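Local coordinates for protein serine protease pet (Escherichia coli, PDB 4OM9) that acts as a secreted autotransporter serine protease and enterotoxin of enteroaggregative bacteria, its protease domain carried on a long beta-helical stalk, and probably cleaves host alpha-fodrin, at residues G21-G26 and L45-F50; L256-V261 and D294-G299; L309-G314 and V334-A339; E484-T489 and S508-P513; L586-S591 and I605-S610. One frame throughout, in Å; residues are numbered along the deposited sequence.

Interaction 1: G21-G26 and L45-F50; sequences GVFQPG and LPVPDF
Val47 O takes the N-H of Gly26 at 2.8 Å, in the carbonyl plane and on a lone pair, with the N-H...O angle at 165°. This is the one hydrogen bond between two irregular loops of the chymotrypsin-like protease domain (clan PA): segment 45-50 precedes strand 60-63, and segment 21-26 follows helix 10-17. Three prolines hold much of both chains extended, and proline suits them because it has no N-H to satisfy in a loop without strand partners. Val47 is the buried centre. Its CB lies 3.5 Å from Gln24 O, while its two methyls divide the remaining contacts. CG1, anti to the backbone N (chi1 177°), reaches Phe23 O; CG2 meets the edge of the Phe23 ring near its plane, 4.2 Å from CD1. A branched, compact residue fits between carbonyls and ring, and Leu16 of helix 10-17 backs both Val47 and Phe23. Over the centre of one face of that ring sits Val22 CG2. Gly26 has a positive phi, at which a side chain would press on the preceding carbonyl. Farther out, Pro25 CB touches Asp49 CB, whose carboxylate turns to Ser51. At the other end, Pro46 CB rests 3.6 Å from Gly26 O.

Interaction 2: L256-V261 and D294-G299; sequences LFIQNV and DLVFSG
Val261 and Phe297 run alongside each other, with Val261 CB 3.6 Å from Phe297 CD1 and an oblique approach to the ring. They are paired residues on two parallel strands, 258-261 and 294-298, which begin one parallel sheet near the start of the right-handed beta-helix. The two valine methyls divide between Phe297 CD1 and CE1, CG1 nearer CD1 and CG2 nearer CE1. Phe297 is buried and meets Phe316 edge-to-face in the next strand, as befits an aromatic that fills the helix interior. On this same face Gln259 stretches beside Leu295, fully extended from chi1 -179°, and brings OE1 to 3.9 Å from Leu295 CD2. The other face carries Ile258, Asn260, Asp294 and Val296. Here Ile258 CG2 meets Val296 CG2 at 4.1 Å, the two side chains crossing at a slant, whereas Asn260 follows the line of Val296 with its ND2 near Val296 CB. Beta-branched residues suit these extended backbones. Asp294 is buried; its OD2 forms a salt bridge with Arg106 of the protease domain, joining the two domains, while OD1 accepts Gly315 N. Arg106 also makes a cation-pi contact with Phe257. Backbone bonds run the length of the strands, the straightest being Val261 N to Val296 O, 2.8 Å at 177°. At the far end Val261 O receives Ser298 N at 3.0 Å.

Interaction 3: L309-G314 and V334-A339; sequences LDLGYG and VTFKGA
The Phe336 ring meets Leu311 CG at its edge, in plane, 3.6 Å from CE1, while Gly338 N lies above one face, offset toward the rim. Phe316, in strand 316-318 of another face of the beta-helix, stacks on this buried ring, consistent with a place in the interior, where the short parallel strands 309-310 and 335-337 belong to successive coils. Leu309 and Phe336, as paired residues, share a face; with CG of each anti to its backbone N the two chains extend together, Leu309 CD2 3.8 Å from Phe336 CD1. The opposite, solvent-facing side suits charge: Asp310 runs along the extended Lys337, OD2 touching CD at 4.0 Å, but its charged end stays 5.0 Å from NZ. Asp310 instead spends OD1 on an Asx turn, accepting Gly312 N at 2.9 Å on the anti side but tilted out of the carboxylate plane. This leads into a type II' beta turn from Leu311 to Gly314, whose second position, with phi 52°, is filled by Gly312. Leu311 N donates to Lys337 O with a nearly straight 178° bond. Gly338 has room for no side chain, since one would run into Gly314 O. Next along, Ala339 N donates to Gly314 O, and Ala339 CB lies 3.3 Å from Tyr313 O. A water bridges Leu309 O and Thr335 OG1, 2.8 Å from the hydroxyl.

Interaction 4: E484-T489 and S508-P513; sequences EHHLDT and SIKNAP
Glu484 opens the contact by passing its CA 3.2 Å from Ser508 O, a CA-H...O approach between strands 484-486 and 508-510, neighbouring parallel rungs of the beta-helix. Its carboxylate turns back to Arg482 in a salt bridge within its own strand. His485 follows on the other face, hydrogen-bonding through its N to Ser508 O, and its ring swings towards the turn beyond the second strand. With CG anti to the backbone N, the ring brings Pro513 O to its edge, 3.2 Å from CD2, while Ala512 CB lies obliquely beside NE2. Both ring nitrogens hydrogen-bond to carbonyls, ND1 to Val465 O and NE2 to Ala494 O, which would suit a doubly protonated ring; the buried histidine thereby links its strand to strand 461-465 and to the following loop. His485 CB meets Ile509 CD1 at 3.9 Å. His486 returns to the first face and lies between aliphatic chains. Lys510 CE sits over one face, 3.6 Å from the ring centroid and 28° off its normal, a CH-pi contact that the long lysine chain makes as it slants across the ring; Glu484 CB covers the opposite face. The placing of the imidazole near the Ser508 hydroxyl is doubtful. Leu487 leaves the strand, its N bonded to Lys510 O, and its CD1 rests 3.7 Å from Ala512 CB, a small apolar contact just beyond the strand end. Leu487 O accepts Asn511 ND2 at 2.9 Å (N-H...O angle 165°), from a residue that tolerates the positive phi of 73° at the turn. Beyond, Thr489 O comes to 3.6 Å from Asn511 CB.

Interaction 5: L586-S591 and I605-S610; sequences LNIEDS and IQAKNS
Ile588 lays CG1 against Ala607 CB at 3.9 Å, with CD1 also over that methyl and 4.3 Å from Ile605 CG2. These are inward-facing residues of adjacent parallel strands, 586-589 and 605-608, on one face of the beta-helix, where Leu593 and Ile612 continue the stacked aliphatic core. Ala607, with only a methyl, lets the branched isoleucine pack close against the neighbouring strand. The outer face is polar: Asn587 crosses Gln606 at about a right angle with their amide planes nearly coplanar. Beside them, Lys608, bent at its third and fourth torsions, brings NZ to 2.7 Å from Glu589 OE2, a salt bridge entering from above the carboxylate plane. The backbones run parallel, 8° apart, and their bonds end on Lys608 O, which accepts both Asp590 N and Ser610 OG. That serine lies inside the turn with its OG beside the backbone N (chi1 -70°); besides donating to Lys608 O at 2.7 Å it accepts Ser591 N at 3.1 Å, so one small hydroxyl links both segments where they bend. Asp590 and Asn609 both adopt positive phi, which asparagine and aspartate bear better than most residues. Their side chains meet across the turn, Asn609 ND2 reaching Asp590 OD1 on its anti side at 2.7 Å.

All five contacts are partly buried. Interaction 1 stands apart, joining irregular proline-rich loops of the protease domain by one backbone bond and a buried valine, whereas the other four pair successive coils of the beta-helix, with buried inward rows and more exposed polar outer rows and turns. Interactions 2 and 3 lie near its start, centres 14 Å apart, and touch where Leu295 packs on Leu311; both place aromatic rings inside and reach Arg106. In interactions 4 and 5, centres 10 Å apart, one uses strand 506-510 and the other 585-589, neighbours joined by probable backbone hydrogen bonds. Their interior is aliphatic, with a buried histidine in interaction 4 alone; lysine and glutamate line the outside.

Interaction 1: G21-G26 and L45-F50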
# COMPACT_ATOMS: atom_id res chain seq x y z
N GLY A 21 -1.85 -14.78 1.03
CA GLY A 21 -3.10 -14.29 1.61
C GLY A 21 -2.97 -13.81 3.04
O GLY A 21 -2.20 -12.88 3.30
N VAL A 22 -3.71 -14.43 3.96
CA VAL A 22 -3.62 -14.03 5.37
C VAL A 22 -2.47 -14.69 6.11
O VAL A 22 -2.24 -14.39 7.28
CB VAL A 22 -4.90 -14.36 6.17
CG1 VAL A 22 -6.12 -13.54 5.64
CG2 VAL A 22 -5.16 -15.87 6.22
N PHE A 23 -1.75 -15.57 5.43
CA PHE A 23 -0.74 -16.39 6.09
C PHE A 23 0.68 -15.90 5.81
O PHE A 23 1.60 -16.71 5.59
CB PHE A 23 -0.87 -17.85 5.65
CG PHE A 23 -2.18 -18.49 6.04
CD1 PHE A 23 -2.44 -18.81 7.36
CD2 PHE A 23 -3.12 -18.80 5.07
CE1 PHE A 23 -3.62 -19.43 7.71
CE2 PHE A 23 -4.29 -19.42 5.41
CZ PHE A 23 -4.54 -19.73 6.75
N GLN A 24 0.84 -14.59 5.79
CA GLN A 24 2.16 -13.97 5.74
C GLN A 24 2.98 -14.43 6.93
O GLN A 24 2.44 -14.64 8.02
CB GLN A 24 2.04 -12.45 5.73
CG GLN A 24 1.16 -11.95 4.63
CD GLN A 24 1.66 -12.40 3.28
OE1 GLN A 24 2.84 -12.25 2.98
NE2 GLN A 24 0.79 -12.97 2.47
N PRO A 25 4.30 -14.60 6.72
CA PRO A 25 5.20 -15.04 7.79
C PRO A 25 5.09 -14.14 9.01
O PRO A 25 5.18 -12.92 8.86
CB PRO A 25 6.60 -14.93 7.15
CG PRO A 25 6.36 -14.99 5.67
CD PRO A 25 5.02 -14.31 5.46
N GLY A 26 4.89 -14.73 10.19
CA GLY A 26 4.84 -13.97 11.43
C GLY A 26 3.45 -13.47 11.81
O GLY A 26 3.27 -12.90 12.89
N LEU A 45 -0.03 -18.39 17.57
CA LEU A 45 1.39 -18.40 17.22
C LEU A 45 1.57 -17.58 15.95
O LEU A 45 0.61 -17.38 15.22
CB LEU A 45 1.90 -19.82 17.00
CG LEU A 45 1.79 -20.86 18.12
CD1 LEU A 45 2.24 -22.20 17.59
CD2 LEU A 45 2.63 -20.48 19.34
N PRO A 46 2.80 -17.11 15.68
CA PRO A 46 3.03 -16.52 14.36
C PRO A 46 3.00 -17.60 13.29
O PRO A 46 3.37 -18.73 13.58
CB PRO A 46 4.44 -15.91 14.47
CG PRO A 46 4.73 -15.86 15.94
CD PRO A 46 3.99 -17.00 16.54
N VAL A 47 2.54 -17.27 12.10
CA VAL A 47 2.63 -18.20 10.98
C VAL A 47 4.09 -18.47 10.67
O VAL A 47 4.90 -17.54 10.61
CB VAL A 47 1.91 -17.66 9.72
CG1 VAL A 47 2.08 -18.60 8.54
CG2 VAL A 47 0.44 -17.42 10.01
N PRO A 48 4.45 -19.74 10.46
CA PRO A 48 5.83 -20.06 10.08
C PRO A 48 6.22 -19.43 8.76
O PRO A 48 5.36 -19.05 7.96
CB PRO A 48 5.83 -21.59 9.95
CG PRO A 48 4.62 -22.04 10.76
CD PRO A 48 3.61 -20.94 10.62
N ASP A 49 7.53 -19.29 8.53
CA ASP A 49 8.03 -19.01 7.20
C ASP A 49 8.36 -20.35 6.57
O ASP A 49 9.30 -21.04 7.00
CB ASP A 49 9.26 -18.09 7.26
CG ASP A 49 9.79 -17.71 5.87
OD1 ASP A 49 9.74 -18.54 4.93
OD2 ASP A 49 10.27 -16.57 5.71
N PHE A 50 7.60 -20.73 5.57
CA PHE A 50 7.84 -21.99 4.89
C PHE A 50 8.80 -21.92 3.69
O PHE A 50 8.85 -22.86 2.89
CB PHE A 50 6.52 -22.58 4.43
CG PHE A 50 5.59 -22.90 5.55
CD1 PHE A 50 5.95 -23.80 6.53
CD2 PHE A 50 4.33 -22.29 5.61
CE1 PHE A 50 5.09 -24.10 7.56
CE2 PHE A 50 3.45 -22.61 6.64
CZ PHE A 50 3.83 -23.51 7.62

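Interaction 2: L256-V261 and D294-G299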
# COMPACT_ATOMS: atom_id res chain seq x y z
N LEU A 256 32.75 -33.26 6.70
CA LEU A 256 33.36 -33.77 5.48
C LEU A 256 33.72 -32.66 4.47
O LEU A 256 34.42 -32.90 3.48
CB LEU A 256 32.44 -34.78 4.82
CG LEU A 256 32.14 -36.06 5.61
CD1 LEU A 256 31.30 -36.97 4.75
CD2 LEU A 256 33.43 -36.76 6.04
N PHE A 257 33.26 -31.44 4.71
CA PHE A 257 33.48 -30.40 3.71
C PHE A 257 34.24 -29.20 4.26
O PHE A 257 34.22 -28.13 3.66
CB PHE A 257 32.12 -29.96 3.11
CG PHE A 257 31.51 -31.02 2.24
CD1 PHE A 257 31.84 -31.11 0.89
CD2 PHE A 257 30.67 -32.00 2.79
CE1 PHE A 257 31.31 -32.11 0.08
CE2 PHE A 257 30.14 -33.02 2.00
CZ PHE A 257 30.45 -33.07 0.64
N ILE A 258 34.92 -29.38 5.38
CA ILE A 258 35.68 -28.25 5.90
C ILE A 258 37.19 -28.42 5.75
O ILE A 258 37.78 -29.36 6.28
CB ILE A 258 35.35 -27.98 7.37
CG1 ILE A 258 33.85 -27.66 7.51
CG2 ILE A 258 36.21 -26.83 7.88
CD1 ILE A 258 33.28 -27.72 8.95
N GLN A 259 37.79 -27.52 4.97
CA GLN A 259 39.23 -27.32 5.01
C GLN A 259 39.54 -25.89 5.45
O GLN A 259 39.31 -24.93 4.71
CB GLN A 259 39.90 -27.61 3.66
CG GLN A 259 41.41 -27.42 3.72
CD GLN A 259 42.14 -27.74 2.44
OE1 GLN A 259 41.60 -28.34 1.51
NE2 GLN A 259 43.39 -27.32 2.39
N ASN A 260 40.05 -25.76 6.66
CA ASN A 260 40.40 -24.45 7.18
C ASN A 260 41.64 -23.87 6.49
O ASN A 260 42.67 -24.53 6.35
CB ASN A 260 40.61 -24.53 8.70
CG ASN A 260 39.31 -24.81 9.45
OD1 ASN A 260 39.16 -25.83 10.13
ND2 ASN A 260 38.36 -23.89 9.34
N VAL A 261 41.55 -22.63 6.04
CA VAL A 261 42.73 -21.95 5.52
C VAL A 261 42.99 -20.71 6.34
O VAL A 261 42.25 -19.73 6.26
CB VAL A 261 42.59 -21.58 4.06
CG1 VAL A 261 43.92 -21.07 3.54
CG2 VAL A 261 42.12 -22.78 3.25
N ASP A 294 34.92 -27.26 1.15
CA ASP A 294 34.90 -25.80 1.11
C ASP A 294 36.26 -25.30 1.60
O ASP A 294 36.85 -25.88 2.53
CB ASP A 294 33.77 -25.21 1.96
CG ASP A 294 32.40 -25.70 1.54
OD1 ASP A 294 32.07 -25.62 0.33
OD2 ASP A 294 31.65 -26.20 2.43
N LEU A 295 36.77 -24.26 0.97
CA LEU A 295 37.93 -23.58 1.51
C LEU A 295 37.41 -22.51 2.45
O LEU A 295 36.85 -21.50 2.02
CB LEU A 295 38.80 -22.98 0.40
CG LEU A 295 39.27 -23.99 -0.64
CD1 LEU A 295 40.27 -23.36 -1.64
CD2 LEU A 295 39.88 -25.21 0.04
N VAL A 296 37.59 -22.75 3.74
CA VAL A 296 37.07 -21.87 4.77
C VAL A 296 38.20 -20.97 5.24
O VAL A 296 39.04 -21.38 6.05
CB VAL A 296 36.49 -22.67 5.94
CG1 VAL A 296 35.85 -21.75 6.96
CG2 VAL A 296 35.47 -23.67 5.43
N PHE A 297 38.20 -19.74 4.72
CA PHE A 297 39.27 -18.77 4.94
C PHE A 297 39.08 -18.00 6.23
O PHE A 297 37.98 -17.63 6.57
CB PHE A 297 39.35 -17.79 3.76
CG PHE A 297 39.61 -18.45 2.44
CD1 PHE A 297 40.85 -19.01 2.17
CD2 PHE A 297 38.62 -18.51 1.47
CE1 PHE A 297 41.11 -19.61 0.95
CE2 PHE A 297 38.87 -19.11 0.25
CZ PHE A 297 40.11 -19.67 -0.01
N SER A 298 40.17 -17.74 6.93
CA SER A 298 40.08 -16.98 8.17
C SER A 298 41.30 -16.08 8.35
O SER A 298 42.35 -16.33 7.79
CB SER A 298 39.93 -17.91 9.37
OG SER A 298 40.98 -18.86 9.39
N GLY A 299 41.12 -15.01 9.12
CA GLY A 299 42.20 -14.10 9.45
C GLY A 299 42.36 -12.91 8.52
O GLY A 299 43.13 -12.00 8.81

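Interaction 3: L309-G314 and V334-A339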
# COMPACT_ATOMS: atom_id res chain seq x y z
N LEU A 309 40.84 -21.91 -11.13
CA LEU A 309 40.55 -22.76 -10.00
C LEU A 309 39.10 -23.26 -10.13
O LEU A 309 38.17 -22.46 -10.26
CB LEU A 309 40.76 -22.01 -8.67
CG LEU A 309 40.46 -22.87 -7.42
CD1 LEU A 309 41.53 -23.96 -7.23
CD2 LEU A 309 40.31 -22.03 -6.17
N ASP A 310 38.96 -24.58 -10.13
CA ASP A 310 37.67 -25.23 -10.18
C ASP A 310 37.59 -26.06 -8.92
O ASP A 310 38.32 -27.06 -8.79
CB ASP A 310 37.50 -26.10 -11.44
CG ASP A 310 36.07 -26.66 -11.58
OD1 ASP A 310 35.33 -26.69 -10.57
OD2 ASP A 310 35.69 -27.06 -12.71
N LEU A 311 36.71 -25.65 -8.01
CA LEU A 311 36.61 -26.27 -6.70
C LEU A 311 35.61 -27.41 -6.69
O LEU A 311 35.31 -27.95 -5.64
CB LEU A 311 36.21 -25.25 -5.63
CG LEU A 311 37.29 -24.49 -4.85
CD1 LEU A 311 36.80 -24.18 -3.45
CD2 LEU A 311 38.64 -25.21 -4.81
N GLY A 312 35.12 -27.77 -7.87
CA GLY A 312 34.09 -28.78 -7.99
C GLY A 312 32.89 -28.49 -7.09
O GLY A 312 32.21 -27.47 -7.23
N TYR A 313 32.65 -29.37 -6.13
CA TYR A 313 31.50 -29.21 -5.25
C TYR A 313 31.80 -28.26 -4.09
O TYR A 313 30.89 -27.82 -3.39
CB TYR A 313 31.05 -30.57 -4.72
CG TYR A 313 30.53 -31.52 -5.78
CD1 TYR A 313 29.64 -31.09 -6.74
CD2 TYR A 313 30.93 -32.85 -5.81
CE1 TYR A 313 29.16 -31.95 -7.72
CE2 TYR A 313 30.44 -33.72 -6.78
CZ TYR A 313 29.55 -33.25 -7.73
OH TYR A 313 29.05 -34.09 -8.71
N GLY A 314 33.06 -27.94 -3.88
CA GLY A 314 33.44 -26.96 -2.86
C GLY A 314 33.26 -25.52 -3.34
O GLY A 314 33.08 -25.28 -4.53
N VAL A 334 42.26 -15.34 -14.79
CA VAL A 334 41.84 -16.61 -14.21
C VAL A 334 40.39 -16.61 -13.73
O VAL A 334 39.85 -15.60 -13.26
CB VAL A 334 42.76 -17.03 -13.03
CG1 VAL A 334 44.19 -17.13 -13.48
CG2 VAL A 334 42.64 -16.04 -11.89
N THR A 335 39.74 -17.76 -13.86
CA THR A 335 38.36 -17.89 -13.43
C THR A 335 38.26 -18.74 -12.17
O THR A 335 39.10 -19.59 -11.90
CB THR A 335 37.49 -18.51 -14.54
OG1 THR A 335 37.92 -19.85 -14.80
CG2 THR A 335 37.61 -17.68 -15.84
N PHE A 336 37.23 -18.46 -11.38
CA PHE A 336 36.87 -19.36 -10.30
C PHE A 336 35.53 -20.01 -10.58
O PHE A 336 34.63 -19.39 -11.15
CB PHE A 336 36.81 -18.63 -8.97
CG PHE A 336 36.25 -19.48 -7.85
CD1 PHE A 336 36.97 -20.55 -7.35
CD2 PHE A 336 35.00 -19.20 -7.31
CE1 PHE A 336 36.47 -21.32 -6.32
CE2 PHE A 336 34.48 -19.97 -6.28
CZ PHE A 336 35.22 -21.04 -5.79
N LYS A 337 35.42 -21.27 -10.17
CA LYS A 337 34.16 -22.01 -10.25
C LYS A 337 34.02 -22.91 -9.04
O LYS A 337 35.00 -23.50 -8.58
CB LYS A 337 34.10 -22.84 -11.52
CG LYS A 337 32.81 -23.63 -11.66
CD LYS A 337 32.74 -24.37 -12.98
CE LYS A 337 31.43 -25.12 -13.12
NZ LYS A 337 31.27 -25.70 -14.49
N GLY A 338 32.79 -23.01 -8.53
CA GLY A 338 32.49 -23.92 -7.44
C GLY A 338 31.08 -23.77 -6.90
O GLY A 338 30.16 -23.39 -7.61
N ALA A 339 30.93 -24.08 -5.61
CA ALA A 339 29.63 -24.10 -4.93
C ALA A 339 29.09 -22.69 -4.77
O ALA A 339 27.89 -22.48 -4.70
CB ALA A 339 29.78 -24.77 -3.58
O HOH W 1 37.36 -21.96 -13.03

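Interaction 4: E484-T489 and S508-P513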
# COMPACT_ATOMS: atom_id res chain seq x y z
N GLU A 484 11.32 9.39 -12.58
CA GLU A 484 10.84 10.01 -13.81
C GLU A 484 10.20 9.02 -14.77
O GLU A 484 10.79 8.00 -15.10
CB GLU A 484 11.99 10.75 -14.53
CG GLU A 484 12.60 11.85 -13.70
CD GLU A 484 13.67 12.63 -14.43
OE1 GLU A 484 13.97 12.30 -15.59
OE2 GLU A 484 14.20 13.59 -13.83
N HIS A 485 9.01 9.32 -15.24
CA HIS A 485 8.38 8.53 -16.29
C HIS A 485 8.19 9.45 -17.52
O HIS A 485 7.10 9.95 -17.74
CB HIS A 485 7.06 7.94 -15.77
CG HIS A 485 6.31 7.10 -16.75
ND1 HIS A 485 6.91 6.12 -17.51
CD2 HIS A 485 4.99 7.05 -17.05
CE1 HIS A 485 6.00 5.52 -18.26
NE2 HIS A 485 4.82 6.07 -18.00
N HIS A 486 9.27 9.69 -18.27
CA HIS A 486 9.28 10.61 -19.42
C HIS A 486 9.32 9.90 -20.77
O HIS A 486 10.14 9.00 -21.00
CB HIS A 486 10.49 11.54 -19.36
CG HIS A 486 10.54 12.41 -18.14
ND1 HIS A 486 11.58 13.27 -17.90
CD2 HIS A 486 9.68 12.54 -17.10
CE1 HIS A 486 11.36 13.92 -16.76
NE2 HIS A 486 10.22 13.49 -16.26
N LEU A 487 8.45 10.31 -21.68
CA LEU A 487 8.54 9.82 -23.05
C LEU A 487 8.60 11.02 -23.99
O LEU A 487 8.15 12.10 -23.64
CB LEU A 487 7.37 8.90 -23.38
CG LEU A 487 7.60 7.48 -22.86
CD1 LEU A 487 6.40 6.62 -23.07
CD2 LEU A 487 8.78 6.89 -23.59
N ASP A 488 9.19 10.81 -25.17
CA ASP A 488 9.46 11.89 -26.12
C ASP A 488 8.20 12.38 -26.82
O ASP A 488 8.12 13.53 -27.24
CB ASP A 488 10.47 11.43 -27.18
CG ASP A 488 11.89 11.52 -26.69
OD1 ASP A 488 12.12 12.16 -25.64
OD2 ASP A 488 12.79 10.97 -27.37
N THR A 489 7.25 11.47 -26.95
CA THR A 489 5.99 11.74 -27.61
C THR A 489 4.82 11.29 -26.72
O THR A 489 4.91 10.27 -26.02
CB THR A 489 5.96 11.05 -29.00
OG1 THR A 489 6.13 12.04 -30.02
CG2 THR A 489 4.66 10.31 -29.24
N SER A 508 8.42 13.02 -11.63
CA SER A 508 8.14 13.80 -12.82
C SER A 508 7.64 12.91 -13.94
O SER A 508 8.22 11.87 -14.25
CB SER A 508 9.37 14.58 -13.25
OG SER A 508 9.40 14.69 -14.65
N ILE A 509 6.54 13.35 -14.55
CA ILE A 509 5.79 12.60 -15.54
C ILE A 509 5.56 13.43 -16.78
O ILE A 509 4.95 14.48 -16.70
CB ILE A 509 4.42 12.21 -15.01
CG1 ILE A 509 4.51 11.76 -13.56
CG2 ILE A 509 3.81 11.15 -15.90
CD1 ILE A 509 5.14 10.41 -13.40
N LYS A 510 6.03 12.95 -17.92
CA LYS A 510 5.84 13.67 -19.17
C LYS A 510 5.40 12.70 -20.24
O LYS A 510 6.05 11.67 -20.47
CB LYS A 510 7.13 14.39 -19.58
CG LYS A 510 7.57 15.46 -18.61
CD LYS A 510 8.96 15.99 -18.93
CE LYS A 510 9.61 16.53 -17.66
NZ LYS A 510 10.32 17.82 -17.87
N ASN A 511 4.26 13.02 -20.86
CA ASN A 511 3.78 12.37 -22.07
C ASN A 511 3.25 10.95 -21.90
O ASN A 511 2.79 10.35 -22.87
CB ASN A 511 4.89 12.39 -23.15
CG ASN A 511 5.00 13.75 -23.87
OD1 ASN A 511 4.01 14.46 -24.01
ND2 ASN A 511 6.20 14.09 -24.33
N ALA A 512 3.29 10.41 -20.68
CA ALA A 512 2.89 9.01 -20.43
C ALA A 512 2.24 8.85 -19.06
O ALA A 512 2.70 9.44 -18.09
CB ALA A 512 4.11 8.07 -20.55
N PRO A 513 1.17 8.04 -18.96
CA PRO A 513 0.39 8.05 -17.71
C PRO A 513 1.06 7.38 -16.50
O PRO A 513 1.83 6.43 -16.62
CB PRO A 513 -0.89 7.29 -18.09
CG PRO A 513 -0.86 7.17 -19.59
CD PRO A 513 0.58 7.15 -19.97

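Interaction 5: L586-S591 and I605-S610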
# COMPACT_ATOMS: atom_id res chain seq x y z
N LEU A 586 5.12 16.17 -7.22
CA LEU A 586 4.87 15.50 -8.48
C LEU A 586 4.63 16.55 -9.57
O LEU A 586 3.74 17.40 -9.44
CB LEU A 586 3.66 14.57 -8.38
CG LEU A 586 3.55 13.55 -9.51
CD1 LEU A 586 2.86 12.29 -9.02
CD2 LEU A 586 2.82 14.10 -10.68
N ASN A 587 5.39 16.46 -10.66
CA ASN A 587 5.09 17.23 -11.85
C ASN A 587 4.55 16.35 -12.99
O ASN A 587 5.15 15.32 -13.32
CB ASN A 587 6.34 17.99 -12.32
CG ASN A 587 6.08 18.82 -13.58
OD1 ASN A 587 5.36 19.82 -13.56
ND2 ASN A 587 6.68 18.39 -14.69
N ILE A 588 3.42 16.75 -13.58
CA ILE A 588 2.87 16.06 -14.76
C ILE A 588 2.75 17.01 -15.93
O ILE A 588 2.23 18.10 -15.78
CB ILE A 588 1.44 15.51 -14.55
CG1 ILE A 588 0.86 15.92 -13.20
CG2 ILE A 588 1.32 14.02 -14.89
CD1 ILE A 588 -0.49 15.28 -12.95
N GLU A 589 3.16 16.56 -17.10
CA GLU A 589 2.94 17.32 -18.31
C GLU A 589 2.25 16.45 -19.36
O GLU A 589 2.67 15.33 -19.61
CB GLU A 589 4.26 17.90 -18.83
CG GLU A 589 4.96 18.72 -17.76
CD GLU A 589 6.12 19.55 -18.26
OE1 GLU A 589 6.66 19.29 -19.36
OE2 GLU A 589 6.49 20.48 -17.52
N ASP A 590 1.16 16.97 -19.91
CA ASP A 590 0.45 16.33 -21.03
C ASP A 590 0.12 14.84 -20.86
O ASP A 590 0.21 14.06 -21.82
CB ASP A 590 1.27 16.54 -22.29
CG ASP A 590 1.66 18.01 -22.48
OD1 ASP A 590 0.81 18.80 -22.96
OD2 ASP A 590 2.81 18.37 -22.12
N SER A 591 -0.29 14.44 -19.66
CA SER A 591 -0.67 13.04 -19.47
C SER A 591 -1.69 12.92 -18.35
O SER A 591 -2.42 13.87 -18.06
CB SER A 591 0.57 12.18 -19.19
OG SER A 591 0.29 10.80 -19.40
N ILE A 605 1.14 18.53 -5.92
CA ILE A 605 1.04 18.24 -7.33
C ILE A 605 1.13 19.52 -8.17
O ILE A 605 0.41 20.48 -7.91
CB ILE A 605 -0.27 17.52 -7.67
CG1 ILE A 605 -0.41 16.23 -6.87
CG2 ILE A 605 -0.35 17.25 -9.16
CD1 ILE A 605 -1.70 15.48 -7.19
N GLN A 606 2.03 19.53 -9.15
CA GLN A 606 2.03 20.56 -10.19
C GLN A 606 1.59 19.88 -11.49
O GLN A 606 2.15 18.86 -11.88
CB GLN A 606 3.41 21.21 -10.37
CG GLN A 606 4.01 21.86 -9.11
CD GLN A 606 4.53 20.84 -8.08
OE1 GLN A 606 5.23 19.88 -8.43
NE2 GLN A 606 4.19 21.06 -6.82
N ALA A 607 0.56 20.43 -12.14
CA ALA A 607 0.01 19.78 -13.33
C ALA A 607 -0.11 20.74 -14.49
O ALA A 607 -0.55 21.88 -14.33
CB ALA A 607 -1.34 19.14 -13.03
N LYS A 608 0.29 20.28 -15.67
CA LYS A 608 0.18 21.09 -16.86
C LYS A 608 -0.48 20.28 -17.96
O LYS A 608 -0.01 19.19 -18.29
CB LYS A 608 1.56 21.58 -17.30
CG LYS A 608 1.56 22.43 -18.56
CD LYS A 608 2.96 22.56 -19.13
CE LYS A 608 3.96 23.29 -18.19
NZ LYS A 608 4.65 22.39 -17.19
N ASN A 609 -1.56 20.83 -18.52
CA ASN A 609 -2.32 20.17 -19.58
C ASN A 609 -2.49 18.67 -19.32
O ASN A 609 -2.28 17.84 -20.20
CB ASN A 609 -1.64 20.40 -20.93
CG ASN A 609 -2.48 19.88 -22.10
OD1 ASN A 609 -3.70 20.09 -22.14
ND2 ASN A 609 -1.83 19.17 -23.03
N SER A 610 -2.86 18.34 -18.09
CA SER A 610 -2.91 16.96 -17.66
C SER A 610 -4.22 16.64 -16.92
O SER A 610 -4.90 17.54 -16.41
CB SER A 610 -1.71 16.65 -16.76
OG SER A 610 -0.50 16.62 -17.48